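Local coordinates for protein enoyl-CoA hydratase/carnithine racemase (Thermus thermophilus JL-18, PDB 6SL9) that probably catalyses, as the crotonase-family isomerase PaaG, the isomerisation of a ring-epoxide CoA thioester to oxepin-CoA in bacterial phenylacetic acid catabolism, at residues E95-V100 against G200-Y205; T237-E242 against P253-R258. All coordinates share one frame; numbering follows the deposited sequence.

Interaction 1. Residues E95-V100 against G200-Y205; sequences EKPLVV and GPTRAY
Glu95 OE1 takes both terminal nitrogens of Arg203: NH2 gives the main bond of this salt bridge at 2.7 Å from OE1, with an N-H...O angle of 154°, while NH1 adds a weak one at 3.4 Å from the same oxygen. NH2 reaches OE1 from well above the carboxylate plane, and the oxygen lies near the edge of the guanidinium, the two planes turned 33° apart. Arg203 starts away from the other segment and returns by bending at chi2 and chi3, which brings the guanidinium back to the Glu95 carboxylate. Glu95 OE2 pairs with Lys210 on the same helix 202-214, so the carboxylate spans two of its basic side chains. This is where the crotonase core sheet meets the C-terminal helices: the loop leading into strand 98-102 abuts the first turn of helix 202-214, with Pro201 as its N-cap. Thr202 turns its methyl to the loop, CG2 lying 3.7 Å from Glu95 O and 4.0 Å from Lys96 CG, while OG1 accepts from Arg50. Lys96 itself runs extended the other way, to the carbonyls of Val49 and Gly43. Pro97 points at the helix and sets CG 3.7 Å from Tyr205 CD2, approaching the ring obliquely; Leu197 of helix 186-197 packs on both residues.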
loop_
_atom_site.group_PDB
_atom_site.type_symbol
_atom_site.label_atom_id
_atom_site.label_comp_id
_atom_site.label_asym_id
_atom_site.label_seq_id
_atom_site.Cartn_x
_atom_site.Cartn_y
_atom_site.Cartn_z
ATOM N N GLU A 95 -6.677 -6.540 -21.893
ATOM C CA GLU A 95 -5.995 -7.840 -21.922
ATOM C C GLU A 95 -4.708 -7.780 -22.741
ATOM O O GLU A 95 -4.180 -8.793 -23.178
ATOM C CB GLU A 95 -6.918 -8.963 -22.401
ATOM C CG GLU A 95 -8.048 -9.185 -21.437
ATOM C CD GLU A 95 -8.423 -10.615 -21.187
ATOM O OE1 GLU A 95 -8.189 -11.436 -22.095
ATOM O OE2 GLU A 95 -9.101 -10.897 -20.179
ATOM N N LYS A 96 -4.127 -6.590 -22.878
ATOM C CA LYS A 96 -2.823 -6.305 -23.503
ATOM C C LYS A 96 -2.147 -5.254 -22.630
ATOM O O LYS A 96 -2.832 -4.425 -22.010
ATOM C CB LYS A 96 -3.002 -5.855 -24.943
ATOM C CG LYS A 96 -3.695 -6.912 -25.785
ATOM C CD LYS A 96 -4.015 -6.536 -27.219
ATOM C CE LYS A 96 -4.765 -7.654 -27.907
ATOM N NZ LYS A 96 -5.011 -7.403 -29.341
ATOM N N PRO A 97 -0.816 -5.241 -22.590
ATOM C CA PRO A 97 -0.116 -4.251 -21.781
ATOM C C PRO A 97 -0.239 -2.849 -22.401
ATOM O O PRO A 97 -0.230 -2.690 -23.596
ATOM C CB PRO A 97 1.328 -4.719 -21.822
ATOM C CG PRO A 97 1.445 -5.514 -23.090
ATOM C CD PRO A 97 0.104 -6.214 -23.189
ATOM N N LEU A 98 -0.295 -1.862 -21.519
ATOM C CA LEU A 98 -0.430 -0.432 -21.871
ATOM C C LEU A 98 0.759 0.334 -21.330
ATOM O O LEU A 98 1.024 0.347 -20.129
ATOM C CB LEU A 98 -1.740 0.114 -21.292
ATOM C CG LEU A 98 -1.981 1.617 -21.452
ATOM C CD1 LEU A 98 -2.118 1.976 -22.910
ATOM C CD2 LEU A 98 -3.199 2.080 -20.670
ATOM N N VAL A 99 1.426 1.018 -22.221
ATOM C CA VAL A 99 2.481 1.974 -21.857
ATOM C C VAL A 99 1.862 3.353 -21.974
ATOM O O VAL A 99 1.167 3.640 -22.951
ATOM C CB VAL A 99 3.691 1.844 -22.798
ATOM C CG1 VAL A 99 4.738 2.881 -22.508
ATOM C CG2 VAL A 99 4.310 0.459 -22.733
ATOM N N VAL A 100 2.138 4.236 -20.992
ATOM C CA VAL A 100 1.720 5.666 -21.091
ATOM C C VAL A 100 2.975 6.517 -21.190
ATOM O O VAL A 100 3.897 6.297 -20.385
ATOM C CB VAL A 100 0.837 6.042 -19.900
ATOM C CG1 VAL A 100 0.688 7.552 -19.779
ATOM C CG2 VAL A 100 -0.513 5.401 -20.032
ATOM N N GLY A 200 6.234 -9.979 -25.926
ATOM C CA GLY A 200 6.163 -10.743 -24.689
ATOM C C GLY A 200 4.920 -11.613 -24.604
ATOM O O GLY A 200 4.072 -11.682 -25.505
ATOM N N PRO A 201 4.778 -12.309 -23.461
ATOM C CA PRO A 201 3.689 -13.279 -23.274
ATOM C C PRO A 201 2.407 -12.535 -22.883
ATOM O O PRO A 201 2.105 -12.376 -21.710
ATOM C CB PRO A 201 4.212 -14.189 -22.153
ATOM C CG PRO A 201 5.114 -13.285 -21.329
ATOM C CD PRO A 201 5.750 -12.341 -22.334
ATOM N N THR A 202 1.670 -12.129 -23.896
ATOM C CA THR A 202 0.541 -11.217 -23.709
ATOM C C THR A 202 -0.485 -11.785 -22.710
ATOM O O THR A 202 -1.082 -11.009 -21.932
ATOM C CB THR A 202 -0.074 -10.888 -25.065
ATOM O OG1 THR A 202 0.947 -10.625 -26.004
ATOM C CG2 THR A 202 -1.057 -9.754 -24.992
ATOM N N ARG A 203 -0.719 -13.079 -22.763
ATOM C CA ARG A 203 -1.687 -13.679 -21.819
ATOM C C ARG A 203 -1.181 -13.564 -20.388
ATOM O O ARG A 203 -1.989 -13.329 -19.445
ATOM C CB ARG A 203 -2.020 -15.119 -22.138
ATOM C CG ARG A 203 -2.626 -15.352 -23.509
ATOM C CD ARG A 203 -3.863 -14.531 -23.745
ATOM N NE ARG A 203 -4.889 -14.794 -22.729
ATOM C CZ ARG A 203 -5.792 -13.944 -22.249
ATOM N NH1 ARG A 203 -6.621 -14.323 -21.277
ATOM N NH2 ARG A 203 -5.843 -12.701 -22.674
ATOM N N ALA A 204 0.091 -13.797 -20.163
ATOM C CA ALA A 204 0.648 -13.689 -18.812
ATOM C C ALA A 204 0.533 -12.243 -18.357
ATOM O O ALA A 204 0.169 -11.985 -17.215
ATOM C CB ALA A 204 2.051 -14.185 -18.762
ATOM N N TYR A 205 0.734 -11.276 -19.264
ATOM C CA TYR A 205 0.557 -9.857 -18.875
ATOM C C TYR A 205 -0.894 -9.637 -18.489
ATOM O O TYR A 205 -1.183 -8.977 -17.465
ATOM C CB TYR A 205 0.972 -8.916 -19.997
ATOM C CG TYR A 205 2.416 -8.972 -20.440
ATOM C CD1 TYR A 205 3.471 -9.175 -19.588
ATOM C CD2 TYR A 205 2.731 -8.689 -21.755
ATOM C CE1 TYR A 205 4.789 -9.095 -20.007
ATOM C CE2 TYR A 205 4.027 -8.612 -22.206
ATOM C CZ TYR A 205 5.073 -8.833 -21.343
ATOM O OH TYR A 205 6.355 -8.764 -21.789
#

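Interaction 2. Residues T237-E242 against P253-R258; sequences TQDHEE and PRFQGR
The Phe255 ring carries Pro253 CB on one face, offset toward the rim, and presents its edge to the backbone of Asp239, with CE1 3.3 Å from Asp239 O and the oxygen in the ring plane. Arg134 of the second subunit also packs on this phenylalanine. The setting is a helix N-terminus: Thr237 is the N-cap of helix 238-249, OG1 accepting from His240 N and also bonding to Ala234 O, and the C-terminal tail of the chain folds back along the first turns. The terminal carboxylate of Arg258 sits at this helix start, where its O accepts from Gln238 N at 3.0 Å, on a lone pair in the carbonyl plane, and its OXT accepts from Asp239 N at 2.8 Å. Two main-chain N-H groups and the helix dipole probably stabilise the negative charge there, although Asp239 OD1 comes within 3.3 Å of OXT. Asp239 in turn grips the tail with both oxygens on their syn sides: OD1 takes Gln256 N at 2.8 Å in a nearly straight bond (172°), and OD2 takes Gly257 N at 2.8 Å. Its chi2 of -3° sets the carboxylate so that the two oxygens serve successive amides. One helical turn on, Glu242 bends at chi2 (69°) to bring its carboxylate beside Pro253 and Arg254, and OE1 also pairs with Arg251. Arg254 N reaches Glu242 OE1 from the anti side at 2.8 Å, and a water that donates to OE1 is held weakly by Arg254 NE.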
loop_
_atom_site.group_PDB
_atom_site.type_symbol
_atom_site.label_atom_id
_atom_site.label_comp_id
_atom_site.label_asym_id
_atom_site.label_seq_id
_atom_site.Cartn_x
_atom_site.Cartn_y
_atom_site.Cartn_z
ATOM N N THR A 237 -1.452 -22.154 -22.133
ATOM C CA THR A 237 -1.134 -21.334 -23.308
ATOM C C THR A 237 0.011 -21.976 -24.124
ATOM O O THR A 237 0.949 -22.600 -23.572
ATOM C CB THR A 237 -0.787 -19.873 -22.952
ATOM O OG1 THR A 237 0.393 -19.841 -22.130
ATOM C CG2 THR A 237 -1.954 -19.160 -22.304
ATOM N N GLN A 238 0.019 -21.685 -25.408
ATOM C CA GLN A 238 1.168 -22.037 -26.259
ATOM C C GLN A 238 2.416 -21.319 -25.766
ATOM O O GLN A 238 3.502 -21.909 -25.754
ATOM C CB GLN A 238 0.864 -21.642 -27.695
ATOM C CG GLN A 238 -0.321 -22.339 -28.294
ATOM C CD GLN A 238 -0.065 -23.799 -28.585
ATOM O OE1 GLN A 238 -0.849 -24.663 -28.190
ATOM N NE2 GLN A 238 1.032 -24.101 -29.277
ATOM N N ASP A 239 2.258 -20.094 -25.273
ATOM C CA ASP A 239 3.440 -19.324 -24.817
ATOM C C ASP A 239 4.096 -19.982 -23.595
ATOM O O ASP A 239 5.310 -19.922 -23.500
ATOM C CB ASP A 239 3.017 -17.902 -24.508
ATOM C CG ASP A 239 2.966 -17.001 -25.713
ATOM O OD1 ASP A 239 3.314 -17.454 -26.838
ATOM O OD2 ASP A 239 2.571 -15.838 -25.552
ATOM N N HIS A 240 3.317 -20.576 -22.697
ATOM C CA HIS A 240 3.986 -21.240 -21.569
ATOM C C HIS A 240 4.835 -22.408 -22.067
ATOM O O HIS A 240 5.963 -22.598 -21.575
ATOM C CB HIS A 240 2.936 -21.665 -20.544
ATOM C CG HIS A 240 3.582 -22.498 -19.480
ATOM N ND1 HIS A 240 4.653 -22.036 -18.741
ATOM C CD2 HIS A 240 3.337 -23.763 -19.035
ATOM C CE1 HIS A 240 5.036 -22.995 -17.920
ATOM N NE2 HIS A 240 4.254 -24.039 -18.033
ATOM N N GLU A 241 4.337 -23.165 -23.014
ATOM C CA GLU A 241 5.091 -24.326 -23.582
ATOM C C GLU A 241 6.390 -23.841 -24.210
ATOM O O GLU A 241 7.503 -24.384 -23.924
ATOM C CB GLU A 241 4.224 -25.061 -24.606
ATOM C CG GLU A 241 4.755 -26.405 -25.133
ATOM C CD GLU A 241 4.168 -26.989 -26.421
ATOM O OE1 GLU A 241 3.305 -26.326 -27.083
ATOM O OE2 GLU A 241 4.614 -28.105 -26.807
ATOM N N GLU A 242 6.299 -22.725 -24.925
ATOM C CA GLU A 242 7.473 -22.072 -25.514
ATOM C C GLU A 242 8.420 -21.572 -24.444
ATOM O O GLU A 242 9.661 -21.711 -24.610
ATOM C CB GLU A 242 7.046 -21.009 -26.520
ATOM C CG GLU A 242 8.175 -20.093 -26.965
ATOM C CD GLU A 242 9.272 -20.678 -27.815
ATOM O OE1 GLU A 242 10.278 -19.904 -28.067
ATOM O OE2 GLU A 242 9.140 -21.867 -28.208
ATOM N N PRO A 253 12.845 -16.720 -25.403
ATOM C CA PRO A 253 11.569 -17.258 -25.853
ATOM C C PRO A 253 11.032 -16.469 -27.067
ATOM O O PRO A 253 11.326 -15.259 -27.190
ATOM C CB PRO A 253 10.731 -17.118 -24.558
ATOM C CG PRO A 253 11.312 -15.917 -23.827
ATOM C CD PRO A 253 12.790 -16.035 -24.083
ATOM N N ARG A 254 10.233 -17.125 -27.913
ATOM C CA ARG A 254 9.514 -16.511 -29.067
ATOM C C ARG A 254 7.998 -16.572 -28.823
ATOM O O ARG A 254 7.280 -17.507 -29.222
ATOM C CB ARG A 254 9.944 -17.180 -30.384
ATOM C CG ARG A 254 11.464 -17.214 -30.516
ATOM C CD ARG A 254 12.110 -17.197 -31.867
ATOM N NE ARG A 254 11.646 -18.199 -32.823
ATOM C CZ ARG A 254 12.198 -18.383 -34.021
ATOM N NH1 ARG A 254 11.704 -19.288 -34.850
ATOM N NH2 ARG A 254 13.239 -17.646 -34.378
ATOM N N PHE A 255 7.516 -15.621 -28.071
ATOM C CA PHE A 255 6.108 -15.602 -27.620
ATOM C C PHE A 255 5.215 -15.052 -28.713
ATOM O O PHE A 255 5.596 -14.152 -29.457
ATOM C CB PHE A 255 5.970 -14.778 -26.355
ATOM C CG PHE A 255 6.642 -15.332 -25.134
ATOM C CD1 PHE A 255 6.370 -16.617 -24.663
ATOM C CD2 PHE A 255 7.529 -14.522 -24.417
ATOM C CE1 PHE A 255 6.993 -17.040 -23.485
ATOM C CE2 PHE A 255 8.079 -14.946 -23.241
ATOM C CZ PHE A 255 7.822 -16.206 -22.777
ATOM N N GLN A 256 3.951 -15.507 -28.710
ATOM C CA GLN A 256 2.945 -15.106 -29.721
ATOM C C GLN A 256 1.720 -14.465 -29.091
ATOM O O GLN A 256 0.839 -13.990 -29.820
ATOM C CB GLN A 256 2.566 -16.307 -30.591
ATOM C CG GLN A 256 3.786 -17.022 -31.187
ATOM C CD GLN A 256 4.676 -16.150 -32.048
ATOM O OE1 GLN A 256 4.226 -15.171 -32.639
ATOM N NE2 GLN A 256 5.971 -16.443 -32.072
ATOM N N GLY A 257 1.556 -14.470 -27.765
ATOM C CA GLY A 257 0.372 -13.887 -27.123
ATOM C C GLY A 257 -0.816 -14.829 -27.095
ATOM O O GLY A 257 -1.971 -14.345 -27.003
ATOM N N ARG A 258 -0.577 -16.125 -27.084
ATOM C CA ARG A 258 -1.627 -17.158 -26.895
ATOM C C ARG A 258 -0.990 -18.436 -26.378
ATOM O O ARG A 258 -1.733 -19.399 -26.183
ATOM C CB ARG A 258 -2.390 -17.441 -28.189
ATOM C CG ARG A 258 -1.538 -17.901 -29.352
ATOM C CD ARG A 258 -2.501 -18.332 -30.470
ATOM N NE ARG A 258 -1.776 -18.323 -31.714
ATOM C CZ ARG A 258 -2.281 -18.170 -32.957
ATOM N NH1 ARG A 258 -1.465 -18.206 -33.995
ATOM N NH2 ARG A 258 -3.555 -17.923 -33.170
ATOM O OXT ARG A 258 0.215 -18.384 -26.108
HETATM O O HOH W 1 10.918 -20.645 -31.108
#

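Overall arrangement
The centres of the two interactions are 13 Å apart on the same side of the chain's centre, and they follow in series: interaction 1 closes before interaction 2 opens. Interaction 1 joins the start of the inner strand 98-102 of the six-stranded sheet to helix 202-214, about 12 Å from the chain's centre; interaction 2 lies about 25 Å out, where helix 238-249 meets the chain end. They touch directly, Pro201 CD packing 3.5 Å from Phe255 CD2 and Thr202 OG1 lying 3.5 Å from Gly257 CA, so the tail rests on the start of helix 202-214. Both also border the second subunit, consistent with the C-terminal helices contributing to the trimer interface.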